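Local coordinates for protein SOXA (Paracoccus denitrificans, PDB 2C1D) that forms, with SoxX, a heme enzyme that joins thiosulfate to a cysteine of the sulfur carrier SoxY, passing the electrons to cytochrome c, at residues M59-M73 with D132-Q144. Residues are numbered along the deposited sequence; the frame is centred on the assembly and turned at random.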
loop_
_atom_site.group_PDB
_atom_site.type_symbol
_atom_site.label_atom_id
_atom_site.label_comp_id
_atom_site.label_asym_id
_atom_site.label_seq_id
_atom_site.Cartn_x
_atom_site.Cartn_y
_atom_site.Cartn_z
ATOM N N MET A 59 -21.257 -6.483 -1.974
ATOM C CA MET A 59 -22.189 -7.344 -2.736
ATOM C C MET A 59 -23.190 -6.559 -3.582
ATOM O O MET A 59 -23.799 -7.074 -4.536
ATOM C CB MET A 59 -22.907 -8.323 -1.796
ATOM C CG MET A 59 -21.958 -9.289 -1.083
ATOM S SD MET A 59 -21.088 -10.431 -2.222
ATOM C CE MET A 59 -22.418 -11.462 -2.623
ATOM N N VAL A 60 -23.363 -5.296 -3.248
ATOM C CA VAL A 60 -24.118 -4.395 -4.113
ATOM C C VAL A 60 -23.462 -4.299 -5.491
ATOM O O VAL A 60 -24.131 -4.269 -6.536
ATOM C CB VAL A 60 -24.184 -2.994 -3.464
ATOM C CG1 VAL A 60 -24.887 -2.006 -4.358
ATOM C CG2 VAL A 60 -24.878 -3.108 -2.092
ATOM N N PHE A 61 -22.140 -4.238 -5.492
ATOM C CA PHE A 61 -21.401 -4.079 -6.733
ATOM C C PHE A 61 -21.172 -5.388 -7.451
ATOM O O PHE A 61 -21.094 -5.392 -8.679
ATOM C CB PHE A 61 -20.144 -3.252 -6.462
ATOM C CG PHE A 61 -20.482 -1.981 -5.760
ATOM C CD1 PHE A 61 -20.335 -1.855 -4.374
ATOM C CD2 PHE A 61 -21.116 -0.964 -6.457
ATOM C CE1 PHE A 61 -20.740 -0.668 -3.714
ATOM C CE2 PHE A 61 -21.502 0.200 -5.817
ATOM C CZ PHE A 61 -21.328 0.346 -4.447
ATOM N N VAL A 62 -21.129 -6.487 -6.705
ATOM C CA VAL A 62 -21.218 -7.823 -7.325
ATOM C C VAL A 62 -22.540 -7.954 -8.091
ATOM O O VAL A 62 -22.527 -8.381 -9.234
ATOM C CB VAL A 62 -21.126 -8.912 -6.306
ATOM C CG1 VAL A 62 -21.448 -10.297 -6.911
ATOM C CG2 VAL A 62 -19.747 -8.889 -5.638
ATOM N N ASP A 63 -23.668 -7.579 -7.477
ATOM C CA ASP A 63 -24.983 -7.703 -8.145
ATOM C C ASP A 63 -25.113 -6.799 -9.386
ATOM O O ASP A 63 -25.666 -7.185 -10.410
ATOM C CB ASP A 63 -26.167 -7.481 -7.162
ATOM C CG ASP A 63 -27.523 -7.954 -7.747
ATOM O OD1 ASP A 63 -27.683 -9.176 -8.015
ATOM O OD2 ASP A 63 -28.492 -7.180 -7.991
ATOM N N ARG A 64 -24.582 -5.601 -9.305
ATOM C CA ARG A 64 -24.571 -4.709 -10.429
ATOM C C ARG A 64 -23.659 -5.248 -11.548
ATOM O O ARG A 64 -23.950 -5.071 -12.737
ATOM C CB ARG A 64 -24.067 -3.370 -9.960
ATOM C CG ARG A 64 -24.257 -2.269 -10.913
ATOM C CD ARG A 64 -23.129 -1.302 -10.829
ATOM N NE ARG A 64 -23.489 -0.119 -10.127
ATOM C CZ ARG A 64 -22.656 0.750 -9.578
ATOM N NH1 ARG A 64 -21.325 0.619 -9.590
ATOM N NH2 ARG A 64 -23.198 1.792 -8.999
ATOM N N GLY A 65 -22.554 -5.885 -11.154
ATOM C CA GLY A 65 -21.701 -6.591 -12.099
ATOM C C GLY A 65 -22.496 -7.657 -12.844
ATOM O O GLY A 65 -22.315 -7.856 -14.031
ATOM N N LEU A 66 -23.379 -8.342 -12.129
ATOM C CA LEU A 66 -24.165 -9.418 -12.716
ATOM C C LEU A 66 -25.167 -8.847 -13.721
ATOM O O LEU A 66 -25.413 -9.453 -14.765
ATOM C CB LEU A 66 -24.858 -10.244 -11.625
ATOM C CG LEU A 66 -25.835 -11.348 -12.070
ATOM C CD1 LEU A 66 -25.126 -12.410 -12.906
ATOM C CD2 LEU A 66 -26.490 -11.985 -10.860
ATOM N N ASP A 67 -25.721 -7.667 -13.430
ATOM C CA ASP A 67 -26.581 -6.967 -14.386
ATOM C C ASP A 67 -25.818 -6.618 -15.643
ATOM O O ASP A 67 -26.313 -6.825 -16.744
ATOM C CB ASP A 67 -27.232 -5.720 -13.763
ATOM C CG ASP A 67 -28.222 -6.075 -12.654
ATOM O OD1 ASP A 67 -28.702 -7.227 -12.606
ATOM O OD2 ASP A 67 -28.567 -5.285 -11.762
ATOM N N LYS A 68 -24.596 -6.147 -15.497
ATOM C CA LYS A 68 -23.798 -5.768 -16.649
ATOM C C LYS A 68 -23.353 -7.007 -17.447
ATOM O O LYS A 68 -23.244 -6.948 -18.666
ATOM C CB LYS A 68 -22.601 -4.904 -16.230
ATOM C CG LYS A 68 -23.022 -3.545 -15.627
ATOM C CD LYS A 68 -21.906 -2.782 -14.904
ATOM C CE LYS A 68 -22.346 -1.320 -14.637
ATOM N NZ LYS A 68 -21.303 -0.487 -13.950
ATOM N N TRP A 69 -23.138 -8.125 -16.769
ATOM C CA TRP A 69 -22.780 -9.397 -17.425
ATOM C C TRP A 69 -23.920 -9.866 -18.337
ATOM O O TRP A 69 -23.681 -10.383 -19.429
ATOM C CB TRP A 69 -22.472 -10.450 -16.362
ATOM C CG TRP A 69 -22.289 -11.868 -16.834
ATOM C CD1 TRP A 69 -23.275 -12.814 -17.014
ATOM C CD2 TRP A 69 -21.051 -12.530 -17.089
ATOM N NE1 TRP A 69 -22.725 -14.008 -17.424
ATOM C CE2 TRP A 69 -21.360 -13.869 -17.477
ATOM C CE3 TRP A 69 -19.706 -12.120 -17.081
ATOM C CZ2 TRP A 69 -20.383 -14.786 -17.841
ATOM C CZ3 TRP A 69 -18.722 -13.042 -17.437
ATOM C CH2 TRP A 69 -19.066 -14.368 -17.796
ATOM N N ASN A 70 -25.153 -9.652 -17.878
ATOM C CA ASN A 70 -26.355 -10.032 -18.616
ATOM C C ASN A 70 -26.868 -8.977 -19.594
ATOM O O ASN A 70 -27.773 -9.263 -20.378
ATOM C CB ASN A 70 -27.482 -10.422 -17.645
ATOM C CG ASN A 70 -27.201 -11.721 -16.932
ATOM O OD1 ASN A 70 -26.783 -12.711 -17.554
ATOM N ND2 ASN A 70 -27.413 -11.734 -15.625
ATOM N N ALA A 71 -26.303 -7.774 -19.579
ATOM C CA ALA A 71 -26.821 -6.691 -20.413
ATOM C C ALA A 71 -26.308 -6.758 -21.852
ATOM O O ALA A 71 -25.124 -6.967 -22.113
ATOM C CB ALA A 71 -26.489 -5.336 -19.799
ATOM N N ALA A 72 -27.227 -6.549 -22.782
ATOM C CA ALA A 72 -26.895 -6.490 -24.199
ATOM C C ALA A 72 -26.245 -5.154 -24.519
ATOM O O ALA A 72 -26.846 -4.317 -25.196
ATOM C CB ALA A 72 -28.168 -6.691 -25.043
ATOM N N MET A 73 -25.012 -4.954 -24.056
ATOM C CA MET A 73 -24.359 -3.660 -24.181
ATOM C C MET A 73 -23.383 -3.563 -25.349
ATOM O O MET A 73 -22.798 -2.513 -25.570
ATOM C CB MET A 73 -23.716 -3.220 -22.855
ATOM C CG MET A 73 -22.675 -4.117 -22.211
ATOM S SD MET A 73 -22.468 -3.726 -20.399
ATOM C CE MET A 73 -22.138 -1.855 -20.442
ATOM N N ASP A 132 -16.392 2.042 -13.144
ATOM C CA ASP A 132 -17.394 1.243 -12.474
ATOM C C ASP A 132 -17.730 -0.042 -13.216
ATOM O O ASP A 132 -17.882 -1.075 -12.587
ATOM C CB ASP A 132 -18.641 2.074 -12.199
ATOM C CG ASP A 132 -18.486 2.911 -10.952
ATOM O OD1 ASP A 132 -19.166 3.946 -10.814
ATOM O OD2 ASP A 132 -17.664 2.590 -10.061
ATOM N N ASN A 133 -17.803 0.007 -14.543
ATOM C CA ASN A 133 -18.052 -1.209 -15.316
ATOM C C ASN A 133 -16.981 -2.249 -15.019
ATOM O O ASN A 133 -17.286 -3.411 -14.825
ATOM C CB ASN A 133 -18.110 -0.922 -16.819
ATOM C CG ASN A 133 -19.412 -0.252 -17.247
ATOM O OD1 ASN A 133 -20.374 -0.197 -16.485
ATOM N ND2 ASN A 133 -19.440 0.253 -18.477
ATOM N N MET A 134 -15.735 -1.807 -14.987
ATOM C CA MET A 134 -14.598 -2.681 -14.698
ATOM C C MET A 134 -14.550 -3.207 -13.267
ATOM O O MET A 134 -14.391 -4.424 -13.064
ATOM C CB MET A 134 -13.287 -2.005 -15.048
ATOM C CG MET A 134 -12.089 -2.947 -15.072
ATOM S SD MET A 134 -12.150 -4.312 -16.216
ATOM C CE MET A 134 -11.553 -3.485 -17.728
ATOM N N LYS A 135 -14.721 -2.331 -12.285
ATOM C CA LYS A 135 -14.675 -2.754 -10.874
ATOM C C LYS A 135 -15.833 -3.707 -10.537
ATOM O O LYS A 135 -15.646 -4.713 -9.860
ATOM C CB LYS A 135 -14.671 -1.535 -9.950
ATOM C CG LYS A 135 -13.476 -0.633 -10.213
ATOM C CD LYS A 135 -13.279 0.469 -9.160
ATOM C CE LYS A 135 -14.498 1.370 -8.959
ATOM N NZ LYS A 135 -14.088 2.575 -8.126
ATOM N N ASP A 136 -17.026 -3.430 -11.057
ATOM C CA ASP A 136 -18.142 -4.335 -10.838
ATOM C C ASP A 136 -17.883 -5.689 -11.501
ATOM O O ASP A 136 -18.223 -6.730 -10.935
ATOM C CB ASP A 136 -19.468 -3.815 -11.398
ATOM C CG ASP A 136 -19.902 -2.464 -10.825
ATOM O OD1 ASP A 136 -19.411 -1.981 -9.764
ATOM O OD2 ASP A 136 -20.728 -1.780 -11.472
ATOM N N MET A 137 -17.352 -5.675 -12.723
ATOM C CA MET A 137 -17.128 -6.929 -13.433
ATOM C C MET A 137 -16.061 -7.768 -12.723
ATOM O O MET A 137 -16.237 -8.966 -12.546
ATOM C CB MET A 137 -16.753 -6.701 -14.893
ATOM C CG MET A 137 -16.937 -7.963 -15.757
ATOM S SD MET A 137 -18.606 -8.622 -15.746
ATOM C CE MET A 137 -19.434 -7.312 -16.714
ATOM N N LEU A 138 -14.970 -7.131 -12.289
ATOM C CA LEU A 138 -13.932 -7.852 -11.529
ATOM C C LEU A 138 -14.488 -8.408 -10.237
ATOM O O LEU A 138 -14.084 -9.476 -9.800
ATOM C CB LEU A 138 -12.767 -6.954 -11.162
ATOM C CG LEU A 138 -11.890 -6.332 -12.241
ATOM C CD1 LEU A 138 -10.479 -6.100 -11.744
ATOM C CD2 LEU A 138 -11.885 -7.094 -13.533
ATOM N N SER A 139 -15.399 -7.670 -9.622
ATOM C CA SER A 139 -16.050 -8.113 -8.381
ATOM C C SER A 139 -16.815 -9.404 -8.621
ATOM O O SER A 139 -16.625 -10.395 -7.903
ATOM C CB SER A 139 -16.983 -7.002 -7.848
ATOM O OG SER A 139 -16.215 -5.880 -7.404
ATOM N N LEU A 140 -17.652 -9.394 -9.658
ATOM C CA LEU A 140 -18.415 -10.585 -10.067
ATOM C C LEU A 140 -17.515 -11.771 -10.380
ATOM O O LEU A 140 -17.741 -12.884 -9.890
ATOM C CB LEU A 140 -19.294 -10.278 -11.290
ATOM C CG LEU A 140 -20.133 -11.427 -11.854
ATOM C CD1 LEU A 140 -21.195 -11.885 -10.851
ATOM C CD2 LEU A 140 -20.758 -11.034 -13.211
ATOM N N ILE A 141 -16.459 -11.530 -11.154
ATOM C CA ILE A 141 -15.564 -12.632 -11.524
ATOM C C ILE A 141 -14.837 -13.161 -10.304
ATOM O O ILE A 141 -14.686 -14.381 -10.124
ATOM C CB ILE A 141 -14.582 -12.196 -12.664
ATOM C CG1 ILE A 141 -15.373 -12.002 -13.957
ATOM C CG2 ILE A 141 -13.456 -13.225 -12.828
ATOM C CD1 ILE A 141 -14.646 -11.192 -15.024
ATOM N N SER A 142 -14.395 -12.256 -9.442
ATOM C CA SER A 142 -13.608 -12.647 -8.262
ATOM C C SER A 142 -14.431 -13.553 -7.368
ATOM O O SER A 142 -13.923 -14.544 -6.830
ATOM C CB SER A 142 -13.088 -11.429 -7.485
ATOM O OG SER A 142 -12.339 -11.847 -6.338
ATOM N N LEU A 143 -15.727 -13.276 -7.269
ATOM C CA LEU A 143 -16.624 -14.120 -6.468
ATOM C C LEU A 143 -16.697 -15.581 -6.929
ATOM O O LEU A 143 -17.015 -16.463 -6.151
ATOM C CB LEU A 143 -18.047 -13.544 -6.473
ATOM C CG LEU A 143 -19.040 -14.126 -5.436
ATOM C CD1 LEU A 143 -18.544 -14.134 -4.009
ATOM C CD2 LEU A 143 -20.364 -13.389 -5.452
ATOM N N GLN A 144 -16.413 -15.830 -8.202
ATOM C CA GLN A 144 -16.478 -17.174 -8.771
ATOM C C GLN A 144 -15.291 -18.054 -8.330
ATOM O O GLN A 144 -15.253 -19.246 -8.623
ATOM C CB GLN A 144 -16.590 -17.091 -10.295
ATOM C CG GLN A 144 -17.656 -16.070 -10.832
ATOM C CD GLN A 144 -19.027 -16.194 -10.184
ATOM O OE1 GLN A 144 -19.637 -15.191 -9.768
ATOM N NE2 GLN A 144 -19.521 -17.391 -10.116
#
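Leu140 inserts as a knob among Val62, Gly65, Leu66 and Trp69, its CD2 3.6 Å from Trp69 CB and equally near Gly65 O. Asp136, one turn earlier, is a second knob, among Phe61, Gly65, Arg64 and Lys68. Gly65 lets the backbones close: its CA is 4.4 Å from Asp136 CA, and a CB there would run into Asp136 O. The helix axes approach to 7.4 Å, crossing at -100°, consistent with the near-perpendicular packing of the first and last helices of a cytochrome c domain, here 59-70 and 132-143.

On the heme side, Met137 brings SD to the edge of the Trp69 indole, 3.9 Å from CE3, a Met-aromatic contact. The methionine also touches heme c, while Trp69 packs on Cys80 and gives its NE1 hydrogen to Gln85 O.

At the other flank Arg64 forms a salt bridge with Asp136: NH1 donates to the syn lone pair of OD1 (3.2 Å, a bent 145°), the oxygen tilted from the guanidinium plane, and to the less surely placed OD2. The Arg64 chain, bent at chi3 (-104°), turns the guanidinium to Asp136, with Phe61 CD2 3.5 Å above one guanidinium face, off its centre. Lys68, extended beyond CG, sends NZ to Asn133 OD1 at 2.7 Å, in the carbonyl plane, and to Asp136 OD2. A leucine in place of Arg64 would probably leave Asp136 only Lys68 as cationic partner across this contact, its carboxylate freer to turn. Two cations converging on one buried carboxylate probably favour its ionised form, beside the apolar packing that continues to the heme.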